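Local coordinates for protein NalP translocator (Neisseria meningitidis, PDB 1UYN) that forms the C-terminal outer-membrane translocator domain of an autotransporter, a hydrophilic beta-barrel pore through which the secreted protease passenger reaches the cell surface, at residues 16-27 with 56-67. Residues are numbered along the deposited sequence; the frame is centred on the assembly and turned at random.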
loop_
_atom_site.group_PDB
_atom_site.type_symbol
_atom_site.label_atom_id
_atom_site.label_comp_id
_atom_site.label_asym_id
_atom_site.label_seq_id
_atom_site.Cartn_x
_atom_site.Cartn_y
_atom_site.Cartn_z
ATOM N N ASP A 16 -4.473 12.607 -10.086
ATOM C CA ASP A 16 -4.540 11.195 -10.369
ATOM C C ASP A 16 -3.292 10.437 -9.997
ATOM O O ASP A 16 -3.375 9.308 -9.511
ATOM C CB ASP A 16 -4.779 11.014 -11.874
ATOM C CG ASP A 16 -6.182 11.405 -12.294
ATOM O OD1 ASP A 16 -7.018 11.617 -11.403
ATOM O OD2 ASP A 16 -6.553 11.545 -13.484
ATOM N N SER A 17 -2.133 11.011 -10.284
ATOM C CA SER A 17 -0.856 10.384 -9.910
ATOM C C SER A 17 -0.710 10.358 -8.405
ATOM O O SER A 17 -0.419 9.312 -7.818
ATOM C CB SER A 17 0.323 11.083 -10.536
ATOM O OG SER A 17 0.225 12.488 -10.398
ATOM N N THR A 18 -0.987 11.478 -7.746
ATOM C CA THR A 18 -1.005 11.465 -6.279
ATOM C C THR A 18 -1.942 10.405 -5.729
ATOM O O THR A 18 -1.565 9.635 -4.861
ATOM C CB THR A 18 -1.414 12.799 -5.714
ATOM O OG1 THR A 18 -0.553 13.819 -6.224
ATOM C CG2 THR A 18 -1.182 12.804 -4.220
ATOM N N ALA A 19 -3.164 10.375 -6.231
ATOM C CA ALA A 19 -4.135 9.325 -5.864
ATOM C C ALA A 19 -3.573 7.902 -6.069
ATOM O O ALA A 19 -3.771 7.024 -5.218
ATOM C CB ALA A 19 -5.397 9.485 -6.693
ATOM N N ALA A 20 -2.906 7.680 -7.211
ATOM C CA ALA A 20 -2.300 6.381 -7.518
ATOM C C ALA A 20 -1.226 5.993 -6.515
ATOM O O ALA A 20 -1.101 4.833 -6.179
ATOM C CB ALA A 20 -1.716 6.374 -8.922
ATOM N N HIS A 21 -0.473 6.977 -6.031
ATOM C CA HIS A 21 0.562 6.743 -5.026
ATOM C C HIS A 21 -0.033 6.368 -3.652
ATOM O O HIS A 21 0.365 5.360 -3.051
ATOM C CB HIS A 21 1.471 7.959 -4.864
ATOM C CG HIS A 21 2.426 7.827 -3.728
ATOM N ND1 HIS A 21 3.452 6.916 -3.727
ATOM C CD2 HIS A 21 2.469 8.434 -2.524
ATOM C CE1 HIS A 21 4.117 7.000 -2.591
ATOM N NE2 HIS A 21 3.540 7.916 -1.840
ATOM N N ALA A 22 -0.961 7.186 -3.157
ATOM C CA ALA A 22 -1.701 6.871 -1.917
ATOM C C ALA A 22 -2.307 5.469 -1.887
ATOM O O ALA A 22 -2.382 4.812 -0.838
ATOM C CB ALA A 22 -2.822 7.900 -1.673
ATOM N N ASP A 23 -2.797 5.048 -3.044
ATOM C CA ASP A 23 -3.519 3.791 -3.184
ATOM C C ASP A 23 -2.499 2.672 -3.077
ATOM O O ASP A 23 -2.709 1.702 -2.366
ATOM C CB ASP A 23 -4.203 3.790 -4.524
ATOM C CG ASP A 23 -5.075 2.600 -4.733
ATOM O OD1 ASP A 23 -6.154 2.547 -4.130
ATOM O OD2 ASP A 23 -4.797 1.702 -5.532
ATOM N N MET A 24 -1.364 2.839 -3.745
ATOM C CA MET A 24 -0.268 1.893 -3.624
ATOM C C MET A 24 0.256 1.806 -2.229
ATOM O O MET A 24 0.566 0.716 -1.773
ATOM C CB MET A 24 0.878 2.226 -4.580
ATOM C CG MET A 24 0.822 1.381 -5.858
ATOM S SD MET A 24 1.741 2.058 -7.209
ATOM C CE MET A 24 0.651 1.684 -8.527
ATOM N N GLN A 25 0.374 2.950 -1.572
ATOM C CA GLN A 25 0.834 3.068 -0.194
ATOM C C GLN A 25 -0.041 2.307 0.788
ATOM O O GLN A 25 0.463 1.798 1.768
ATOM C CB GLN A 25 0.884 4.522 0.244
ATOM C CG GLN A 25 1.738 4.763 1.452
ATOM C CD GLN A 25 3.227 4.899 1.132
ATOM O OE1 GLN A 25 3.716 4.305 0.171
ATOM N NE2 GLN A 25 3.967 5.645 1.980
ATOM N N GLY A 26 -1.338 2.201 0.549
ATOM C CA GLY A 26 -2.182 1.445 1.449
ATOM C C GLY A 26 -1.836 -0.037 1.419
ATOM O O GLY A 26 -1.988 -0.762 2.422
ATOM N N ARG A 27 -1.437 -0.532 0.259
ATOM C CA ARG A 27 -1.074 -1.931 0.184
ATOM C C ARG A 27 0.308 -2.129 0.798
ATOM O O ARG A 27 0.543 -3.158 1.455
ATOM C CB ARG A 27 -1.117 -2.451 -1.239
ATOM C CG ARG A 27 -2.529 -2.485 -1.836
ATOM C CD ARG A 27 -2.532 -3.091 -3.201
ATOM N NE ARG A 27 -2.090 -2.097 -4.153
ATOM C CZ ARG A 27 -2.881 -1.153 -4.616
ATOM N NH1 ARG A 27 -4.155 -1.091 -4.214
ATOM N NH2 ARG A 27 -2.415 -0.269 -5.487
ATOM N N TRP A 56 -7.805 2.624 -13.766
ATOM C CA TRP A 56 -8.625 3.403 -12.848
ATOM C C TRP A 56 -9.248 4.589 -13.568
ATOM O O TRP A 56 -8.540 5.447 -14.065
ATOM C CB TRP A 56 -7.732 3.848 -11.688
ATOM C CG TRP A 56 -8.395 4.363 -10.410
ATOM C CD1 TRP A 56 -9.740 4.563 -10.169
ATOM C CD2 TRP A 56 -7.714 4.760 -9.191
ATOM N NE1 TRP A 56 -9.924 5.054 -8.892
ATOM C CE2 TRP A 56 -8.708 5.193 -8.272
ATOM C CE3 TRP A 56 -6.362 4.792 -8.789
ATOM C CZ2 TRP A 56 -8.401 5.649 -6.982
ATOM C CZ3 TRP A 56 -6.050 5.265 -7.492
ATOM C CH2 TRP A 56 -7.067 5.685 -6.609
ATOM N N GLU A 57 -10.572 4.631 -13.653
ATOM C CA GLU A 57 -11.268 5.865 -14.002
ATOM C C GLU A 57 -11.449 6.771 -12.771
ATOM O O GLU A 57 -12.193 6.433 -11.852
ATOM C CB GLU A 57 -12.639 5.570 -14.599
ATOM C CG GLU A 57 -13.278 6.779 -15.276
ATOM C CD GLU A 57 -12.992 6.809 -16.751
ATOM O OE1 GLU A 57 -12.235 5.905 -17.192
ATOM O OE2 GLU A 57 -13.517 7.713 -17.475
ATOM N N GLN A 58 -10.784 7.919 -12.773
ATOM C CA GLN A 58 -10.838 8.860 -11.669
ATOM C C GLN A 58 -11.560 10.113 -12.112
ATOM O O GLN A 58 -10.925 11.123 -12.467
ATOM C CB GLN A 58 -9.427 9.241 -11.211
ATOM C CG GLN A 58 -8.655 8.122 -10.541
ATOM C CD GLN A 58 -7.479 8.635 -9.755
ATOM O OE1 GLN A 58 -7.672 9.368 -8.775
ATOM N NE2 GLN A 58 -6.247 8.239 -10.159
ATOM N N GLY A 59 -12.895 10.040 -12.097
ATOM C CA GLY A 59 -13.746 11.174 -12.407
ATOM C C GLY A 59 -13.591 11.610 -13.841
ATOM O O GLY A 59 -13.245 12.750 -14.105
ATOM N N GLY A 60 -13.827 10.685 -14.764
ATOM C CA GLY A 60 -13.873 10.998 -16.184
ATOM C C GLY A 60 -12.600 10.625 -16.942
ATOM O O GLY A 60 -12.616 10.498 -18.181
ATOM N N VAL A 61 -11.512 10.413 -16.205
ATOM C CA VAL A 61 -10.213 10.156 -16.802
ATOM C C VAL A 61 -9.748 8.750 -16.459
ATOM O O VAL A 61 -9.504 8.474 -15.296
ATOM C CB VAL A 61 -9.194 11.196 -16.278
ATOM C CG1 VAL A 61 -7.906 11.135 -17.049
ATOM C CG2 VAL A 61 -9.786 12.605 -16.355
ATOM N N GLU A 62 -9.633 7.868 -17.461
ATOM C CA GLU A 62 -9.011 6.540 -17.268
ATOM C C GLU A 62 -7.508 6.658 -17.274
ATOM O O GLU A 62 -6.947 7.435 -18.024
ATOM C CB GLU A 62 -9.418 5.461 -18.331
ATOM C CG GLU A 62 -9.526 4.021 -17.738
ATOM C CD GLU A 62 -9.335 2.867 -18.748
ATOM O OE1 GLU A 62 -8.184 2.614 -19.180
ATOM O OE2 GLU A 62 -10.328 2.176 -19.101
ATOM N N GLY A 63 -6.868 5.830 -16.466
ATOM C CA GLY A 63 -5.434 5.793 -16.381
ATOM C C GLY A 63 -4.925 4.425 -16.032
ATOM O O GLY A 63 -5.709 3.510 -15.740
ATOM N N LYS A 64 -3.607 4.272 -16.107
ATOM C CA LYS A 64 -2.983 2.987 -15.896
ATOM C C LYS A 64 -1.832 3.193 -14.928
ATOM O O LYS A 64 -0.868 3.909 -15.212
ATOM C CB LYS A 64 -2.512 2.376 -17.228
ATOM C CG LYS A 64 -3.603 1.617 -17.989
ATOM C CD LYS A 64 -3.355 1.500 -19.509
ATOM C CE LYS A 64 -4.346 0.516 -20.172
ATOM N NZ LYS A 64 -4.706 0.846 -21.614
ATOM N N MET A 65 -1.952 2.567 -13.770
ATOM C CA MET A 65 -0.877 2.562 -12.783
ATOM C C MET A 65 -0.061 1.269 -12.872
ATOM O O MET A 65 -0.590 0.187 -13.090
ATOM C CB MET A 65 -1.465 2.682 -11.385
ATOM C CG MET A 65 -2.473 1.583 -11.111
ATOM S SD MET A 65 -4.026 2.188 -10.529
ATOM C CE MET A 65 -3.324 2.710 -8.701
ATOM N N ARG A 66 1.234 1.414 -12.704
ATOM C CA ARG A 66 2.146 0.293 -12.568
ATOM C C ARG A 66 3.073 0.678 -11.443
ATOM O O ARG A 66 3.377 1.839 -11.229
ATOM C CB ARG A 66 2.950 0.055 -13.854
ATOM C CG ARG A 66 2.266 -0.808 -14.924
ATOM C CD ARG A 66 3.011 -0.819 -16.299
ATOM N NE ARG A 66 2.542 -1.862 -17.232
ATOM C CZ ARG A 66 2.902 -1.951 -18.535
ATOM N NH1 ARG A 66 3.746 -1.063 -19.076
ATOM N NH2 ARG A 66 2.416 -2.935 -19.314
ATOM N N GLY A 67 3.528 -0.288 -10.694
ATOM C CA GLY A 67 4.308 0.054 -9.532
ATOM C C GLY A 67 5.145 -1.087 -9.044
ATOM O O GLY A 67 4.728 -2.208 -9.060
#
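The amide of Gln-58 lies along the helix flank at Asp-16 and Ala-19: its NE2 donates to the backbone O of Asp-16 (3.1 Å, N-H...O angle 154°). That carbonyl already accepts the helical bond from Ala-20 N, so it serves two donors, and the amide meets it well off the C=O direction (107°) with the oxygen close to the amide plane. The same side chain runs counter to that of Asp-16, whose OD1 rests against Gln-58 CB at 3.4 Å, while OD2 turns to the CG1 methyl of Val-61 on the far side of the turn. Trp-56, its CG swung opposite the backbone N (chi1 -164°), directs the six-membered end of its indole at the helix; CZ3 brings the ring edge to Ala-19 O (3.7 Å), and the Asp-23 side chain crosses obliquely nearby. Gln-58 CG sits over one face of the indole, toward its rim. Farther along, Met-65, bent at chi2 and chi3, sets its CE against Ala-20 CB (4.0 Å) and near Asp-23 OD2. Met-24 slides past it in the opposite direction, its CE reaching Met-65 CB at 3.7 Å and its sulfur lying beside the CA of Gly-67. Next to Met-65 CE, NH1 and NH2 of Arg-27 both bond to Asp-23 OD2, from the same face of its carboxylate. Tyr-295 OH is hydrogen-bonded to Asp-23 OD2, Arg-266 forms a salt bridge with OD1, and Asp-52 pairs with Arg-27 NE, linking the helix to the barrel wall through a charged network. The paired backbone hydrogen bonds between Trp-56 and Gly-63 join the antiparallel strands 43-57 and 62-79. The whole is characteristic of the autotransporter translocator: a 12-stranded barrel with the N-terminal helix 12-34 lodged in its hydrophilic pore.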